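Local coordinates for ABC-type branched-chain amino acid transport systems periplasmic component-like protein (Thermomonospora curvata, PDB 4N03) that probably captures fatty acids outside the cytoplasm as a substrate-binding protein, of the leucine-binding protein family, for an ABC transporter, at residues Thr188-Glu193 against Ser392-Asn397; Trp158-Lys163 against Leu195-Phe200. All coordinates share one frame; numbering follows the deposited sequence. Where two conformers were deposited one is given.

Contact 1 of 2, residues Thr188-Glu193 against Ser392-Asn397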
loop_
_atom_site.group_PDB
_atom_site.type_symbol
_atom_site.label_atom_id
_atom_site.label_comp_id
_atom_site.label_asym_id
_atom_site.label_seq_id
_atom_site.Cartn_x
_atom_site.Cartn_y
_atom_site.Cartn_z
ATOM N N THR A 188 15.168 -4.658 6.806
ATOM C CA THR A 188 16.201 -3.928 7.520
ATOM C C THR A 188 17.330 -4.861 7.971
ATOM O O THR A 188 18.514 -4.529 7.804
ATOM C CB THR A 188 15.601 -3.231 8.735
ATOM O OG1 THR A 188 14.567 -2.356 8.288
ATOM C CG2 THR A 188 16.615 -2.433 9.481
ATOM N N LYS A 189 16.958 -5.970 8.591
ATOM C CA LYS A 189 17.947 -6.884 9.161
ATOM C C LYS A 189 18.744 -7.567 8.088
ATOM O O LYS A 189 19.961 -7.814 8.280
ATOM C CB LYS A 189 17.261 -7.851 10.079
ATOM C CG LYS A 189 16.722 -7.131 11.309
ATOM C CD LYS A 189 15.812 -7.995 12.116
ATOM C CE LYS A 189 16.607 -9.084 12.776
ATOM N NZ LYS A 189 15.701 -9.665 13.757
ATOM N N TYR A 190 18.130 -7.866 6.943
ATOM C CA TYR A 190 18.889 -8.462 5.826
ATOM C C TYR A 190 19.926 -7.497 5.337
ATOM O O TYR A 190 21.114 -7.813 5.164
ATOM C CB TYR A 190 17.941 -8.880 4.720
ATOM C CG TYR A 190 18.673 -9.451 3.533
ATOM C CD1 TYR A 190 19.126 -10.772 3.548
ATOM C CD2 TYR A 190 18.941 -8.679 2.417
ATOM C CE1 TYR A 190 19.797 -11.289 2.496
ATOM C CE2 TYR A 190 19.614 -9.247 1.336
ATOM C CZ TYR A 190 20.041 -10.580 1.385
ATOM O OH TYR A 190 20.690 -11.147 0.320
ATOM N N ALA A 191 19.478 -6.270 5.063
ATOM C CA ALA A 191 20.384 -5.253 4.619
ATOM C C ALA A 191 21.523 -5.027 5.626
ATOM O O ALA A 191 22.689 -4.875 5.261
ATOM C CB ALA A 191 19.654 -3.964 4.315
ATOM N N ALA A 192 21.176 -4.981 6.893
ATOM C CA ALA A 192 22.181 -4.737 7.941
ATOM C C ALA A 192 23.223 -5.872 8.002
ATOM O O ALA A 192 24.390 -5.610 8.118
ATOM C CB ALA A 192 21.513 -4.588 9.284
ATOM N N GLU A 193 22.759 -7.087 7.869
ATOM C CA GLU A 193 23.704 -8.208 7.834
ATOM C C GLU A 193 24.632 -8.122 6.641
ATOM O O GLU A 193 25.860 -8.374 6.751
ATOM C CB GLU A 193 22.941 -9.566 7.851
ATOM C CG GLU A 193 23.774 -10.829 8.014
ATOM C CD GLU A 193 24.486 -10.856 9.341
ATOM O OE1 GLU A 193 23.827 -10.785 10.408
ATOM O OE2 GLU A 193 25.720 -10.948 9.320
ATOM N N SER A 392 17.898 -2.111 -6.133
ATOM C CA SER A 392 19.276 -2.453 -5.768
ATOM C C SER A 392 19.615 -3.897 -6.058
ATOM O O SER A 392 18.758 -4.738 -6.046
ATOM C CB SER A 392 19.544 -2.152 -4.302
ATOM O OG SER A 392 18.815 -2.960 -3.415
ATOM N N GLU A 393 20.878 -4.156 -6.333
ATOM C CA GLU A 393 21.367 -5.551 -6.406
ATOM C C GLU A 393 21.063 -6.315 -5.147
ATOM O O GLU A 393 20.701 -7.488 -5.184
ATOM C CB GLU A 393 22.843 -5.601 -6.741
ATOM C CG GLU A 393 23.164 -5.148 -8.148
ATOM C CD GLU A 393 22.455 -5.923 -9.245
ATOM O OE1 GLU A 393 22.582 -7.173 -9.309
ATOM O OE2 GLU A 393 21.751 -5.283 -10.069
ATOM N N LEU A 394 21.186 -5.638 -4.026
ATOM C CA LEU A 394 20.909 -6.197 -2.764
ATOM C C LEU A 394 19.479 -6.740 -2.709
ATOM O O LEU A 394 19.218 -7.858 -2.259
ATOM C CB LEU A 394 21.174 -5.103 -1.734
ATOM C CG LEU A 394 21.148 -5.508 -0.286
ATOM C CD1 LEU A 394 22.203 -6.526 0.063
ATOM C CD2 LEU A 394 21.322 -4.284 0.620
ATOM N N ALA A 395 18.512 -5.909 -3.150
ATOM C CA ALA A 395 17.139 -6.350 -3.191
ATOM C C ALA A 395 16.859 -7.403 -4.263
ATOM O O ALA A 395 16.020 -8.260 -4.083
ATOM C CB ALA A 395 16.203 -5.181 -3.399
ATOM N N LYS A 396 17.560 -7.308 -5.386
ATOM C CA LYS A 396 17.364 -8.236 -6.476
ATOM C C LYS A 396 17.726 -9.672 -6.054
ATOM O O LYS A 396 17.068 -10.584 -6.474
ATOM C CB LYS A 396 18.285 -7.868 -7.625
ATOM C CG LYS A 396 18.125 -8.691 -8.903
ATOM C CD LYS A 396 18.992 -8.015 -9.988
ATOM C CE LYS A 396 18.862 -8.566 -11.366
ATOM N NZ LYS A 396 19.936 -7.958 -12.192
ATOM N N ASN A 397 18.764 -9.853 -5.228
ATOM C CA ASN A 397 19.261 -11.158 -4.873
ATOM C C ASN A 397 18.642 -11.700 -3.596
ATOM O O ASN A 397 18.831 -12.868 -3.278
ATOM C CB ASN A 397 20.800 -11.168 -4.807
ATOM C CG ASN A 397 21.440 -10.812 -6.139
ATOM O OD1 ASN A 397 20.854 -11.015 -7.196
ATOM N ND2 ASN A 397 22.615 -10.302 -6.085
HETATM O O HOH W 1 21.139 -9.746 -1.763
HETATM O O HOH W 2 20.079 -13.453 -0.845
#
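Tyr190 and Leu394 pass one another in opposite directions, the phenol ring running out from one helix and the leucine reaching back toward the other. Tyr190 CE2 lies 4.0 Å from Leu394 CD1, while Leu394 O sits at the ring's edge, near its plane. The second methyl, Leu394 CD2, rests 4.1 Å from Ala191 CB, so the fork of the leucine touches two successive residues of the facing helix. With its CG anti to the backbone N (chi1 178°), the tyrosine stretches its hydroxyl toward the 392-397 segment, where two waters finish the reach. Water 1 lies in the ring plane, 2.6 Å from Tyr190 OH, and donates to Leu394 O; water 2 stands 2.7 Å from Tyr190 OH and donates to Asn397 O. Gln194 NE2 also bonds to this hydroxyl, and the ring of Tyr398 meets that of Tyr190 at about 60°. Farther out, Ser392 is the N-cap of the short helix, its OG accepting from Ala395 N, and is itself tied to Asn154 of helix 148-161. The axes of the two short helical segments pass 11.1 Å apart at 117°: a wide, water-bridged packing that lays the chain's last helix, 393-397, against helix 179-195 in one lobe of the periplasmic binding protein fold.

Contact 2 of 2, residues Trp158-Lys163 against Leu195-Phe200; sequences WLMDKK and LGLEVF
Met160, a selenomethionine here, meets Leu195 and Leu197 through apolar groups, and the flat group nearby, the indole of Trp158, points elsewhere and takes no part. Lys162 CG lies over one face of that indole, 3.6 Å above the plane and shifted toward the rim. Farther round, Phe276 meets Trp158 edge-to-face, and the indole NE1 makes a weak hydrogen bond to Glu387 OE1.

The meeting across the segments belongs to Met160, whose side chain slides past Leu195 in the opposite direction. Its CG comes within 3.8 Å of Leu195 CD1, and its CE lies 4.0 Å from Leu195 CD2, so each methyl of the leucine faces a different point of the methionine. A bend at chi2 (-88°) and another at chi3 (-67°) shape the selenoether chain, which lets CE turn to the second methyl while SE approaches Leu197 CD2 at 4.2 Å. Val156 and Gln157 of helix 148-161 also touch Leu195, Val156 touches Leu197 as well, and Ile165 packs on Met160.

Both segments sit where a helix gives out. Lys163 closes helix 148-161 with a Schellman motif, its N bonded to Met160 O at 3.0 Å. Gly196 ends helix 179-195 with positive phi, at backbone angles where a CB would press on the carbonyl O of Leu195, which suits glycine, and the chain then runs into strand 198-204, an outermost strand of the large mixed sheet.

Since every touching atom is carbon or selenium, the contact rests on dispersion and partial removal of apolar surface from water. Without directed bonds, little in this contact fixes the rotation of Met160, for which two conformers were deposited.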
loop_
_atom_site.group_PDB
_atom_site.type_symbol
_atom_site.label_atom_id
_atom_site.label_comp_id
_atom_site.label_asym_id
_atom_site.label_seq_id
_atom_site.Cartn_x
_atom_site.Cartn_y
_atom_site.Cartn_z
ATOM N N TRP A 158 20.086 2.772 -0.185
ATOM C CA TRP A 158 20.078 4.192 -0.525
ATOM C C TRP A 158 20.705 5.041 0.551
ATOM O O TRP A 158 21.523 5.905 0.264
ATOM C CB TRP A 158 18.651 4.645 -0.809
ATOM C CG TRP A 158 18.484 6.098 -1.126
ATOM C CD1 TRP A 158 18.702 6.710 -2.314
ATOM C CD2 TRP A 158 18.055 7.103 -0.217
ATOM N NE1 TRP A 158 18.414 8.050 -2.208
ATOM C CE2 TRP A 158 18.045 8.325 -0.927
ATOM C CE3 TRP A 158 17.688 7.095 1.120
ATOM C CZ2 TRP A 158 17.659 9.525 -0.340
ATOM C CZ3 TRP A 158 17.288 8.312 1.704
ATOM C CH2 TRP A 158 17.284 9.493 0.965
ATOM N N LEU A 159 20.370 4.782 1.817
ATOM C CA LEU A 159 21.020 5.523 2.902
ATOM C C LEU A 159 22.542 5.420 2.838
ATOM O O LEU A 159 23.271 6.372 3.073
ATOM C CB LEU A 159 20.542 5.045 4.269
ATOM C CG LEU A 159 19.098 5.337 4.665
ATOM C CD1 LEU A 159 18.752 4.651 5.964
ATOM C CD2 LEU A 159 18.829 6.827 4.766
HETATM N N MSE A 160 23.055 4.197 2.549
HETATM C CA MSE A 160 24.495 3.969 2.433
HETATM C C MSE A 160 25.082 4.667 1.217
HETATM O O MSE A 160 26.139 5.294 1.277
HETATM C CB MSE A 160 24.775 2.495 2.217
HETATM C CG MSE A 160 24.484 1.667 3.431
HETATM SE SE MSE A 160 26.067 1.601 4.579
HETATM C CE MSE A 160 26.973 0.570 3.205
ATOM N N ASP A 161 24.375 4.549 0.094
ATOM C CA ASP A 161 24.840 5.198 -1.126
ATOM C C ASP A 161 24.906 6.704 -0.990
ATOM O O ASP A 161 25.801 7.338 -1.563
ATOM C CB ASP A 161 23.896 4.894 -2.291
ATOM C CG ASP A 161 23.953 3.478 -2.768
ATOM O OD1 ASP A 161 24.839 2.698 -2.375
ATOM O OD2 ASP A 161 23.045 3.136 -3.566
ATOM N N LYS A 162 24.008 7.270 -0.201
ATOM C CA LYS A 162 23.964 8.704 0.030
ATOM C C LYS A 162 24.810 9.165 1.205
ATOM O O LYS A 162 24.808 10.325 1.586
ATOM C CB LYS A 162 22.520 9.192 0.146
ATOM C CG LYS A 162 21.731 8.913 -1.108
ATOM C CD LYS A 162 22.378 9.485 -2.378
ATOM C CE LYS A 162 21.528 9.337 -3.620
ATOM N NZ LYS A 162 22.219 9.794 -4.846
ATOM N N LYS A 163 25.563 8.230 1.803
ATOM C CA LYS A 163 26.495 8.523 2.891
ATOM C C LYS A 163 25.783 9.045 4.148
ATOM O O LYS A 163 26.397 9.703 4.996
ATOM C CB LYS A 163 27.638 9.414 2.408
ATOM C CG LYS A 163 28.384 8.803 1.244
ATOM C CD LYS A 163 29.598 9.614 0.819
ATOM C CE LYS A 163 30.781 9.496 1.767
ATOM N NZ LYS A 163 31.993 10.145 1.212
ATOM N N LEU A 195 25.441 -5.446 4.801
ATOM C CA LEU A 195 26.183 -4.202 4.750
ATOM C C LEU A 195 27.026 -3.925 5.960
ATOM O O LEU A 195 27.750 -2.929 5.946
ATOM C CB LEU A 195 25.241 -3.036 4.504
ATOM C CG LEU A 195 24.469 -3.066 3.169
ATOM C CD1 LEU A 195 23.389 -2.004 3.127
ATOM C CD2 LEU A 195 25.404 -2.939 1.974
ATOM N N GLY A 196 26.944 -4.752 7.003
ATOM C CA GLY A 196 27.768 -4.508 8.178
ATOM C C GLY A 196 27.237 -3.455 9.119
ATOM O O GLY A 196 28.011 -2.713 9.688
ATOM N N LEU A 197 25.924 -3.484 9.334
ATOM C CA LEU A 197 25.221 -2.544 10.209
ATOM C C LEU A 197 24.628 -3.281 11.387
ATOM O O LEU A 197 24.353 -4.473 11.293
ATOM C CB LEU A 197 24.110 -1.786 9.490
ATOM C CG LEU A 197 24.521 -1.118 8.165
ATOM C CD1 LEU A 197 23.305 -0.739 7.371
ATOM C CD2 LEU A 197 25.302 0.151 8.452
ATOM N N GLU A 198 24.442 -2.604 12.496
ATOM C CA GLU A 198 23.720 -3.136 13.641
ATOM C C GLU A 198 22.264 -2.644 13.595
ATOM O O GLU A 198 21.958 -1.606 12.960
ATOM C CB GLU A 198 24.372 -2.618 14.949
ATOM C CG GLU A 198 25.831 -3.033 15.185
ATOM C CD GLU A 198 26.338 -2.549 16.546
ATOM O OE1 GLU A 198 25.519 -2.489 17.496
ATOM O OE2 GLU A 198 27.552 -2.273 16.676
ATOM N N VAL A 199 21.345 -3.359 14.219
ATOM C CA VAL A 199 19.935 -2.968 14.280
ATOM C C VAL A 199 19.441 -2.981 15.716
ATOM O O VAL A 199 19.676 -3.959 16.434
ATOM C CB VAL A 199 19.016 -3.895 13.439
ATOM C CG1 VAL A 199 17.577 -3.412 13.415
ATOM C CG2 VAL A 199 19.530 -3.968 12.017
ATOM N N PHE A 200 18.777 -1.926 16.126
ATOM C CA PHE A 200 18.095 -1.816 17.387
ATOM C C PHE A 200 16.603 -1.805 17.067
ATOM O O PHE A 200 16.116 -0.958 16.272
ATOM C CB PHE A 200 18.504 -0.520 18.107
ATOM C CG PHE A 200 17.708 -0.209 19.330
ATOM C CD1 PHE A 200 17.609 -1.088 20.341
ATOM C CD2 PHE A 200 17.048 1.000 19.430
ATOM C CE1 PHE A 200 16.858 -0.816 21.466
ATOM C CE2 PHE A 200 16.335 1.318 20.554
ATOM C CZ PHE A 200 16.241 0.395 21.579
#

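Overall arrangement
The two contacts lie about 10 Å apart, centre to centre, on the same side of the chain's centre, in the lobe built on the seven-stranded mixed sheet. Their segments alternate along the chain: 158-163, 188-193, 195-200, then 392-397 close to the C-terminus. Helix 179-195 and strand 198-204 follow one another, and a probable hydrogen bond from Leu197 N to Ala192 O ties them at the turn. Packing of Ala192 and Thr188 on Val199, and of Leu394 on Leu195, makes the contacts continuous. Leu394 also touches helix 148-161, so helix 393-397 packs against both of these helices of the lobe.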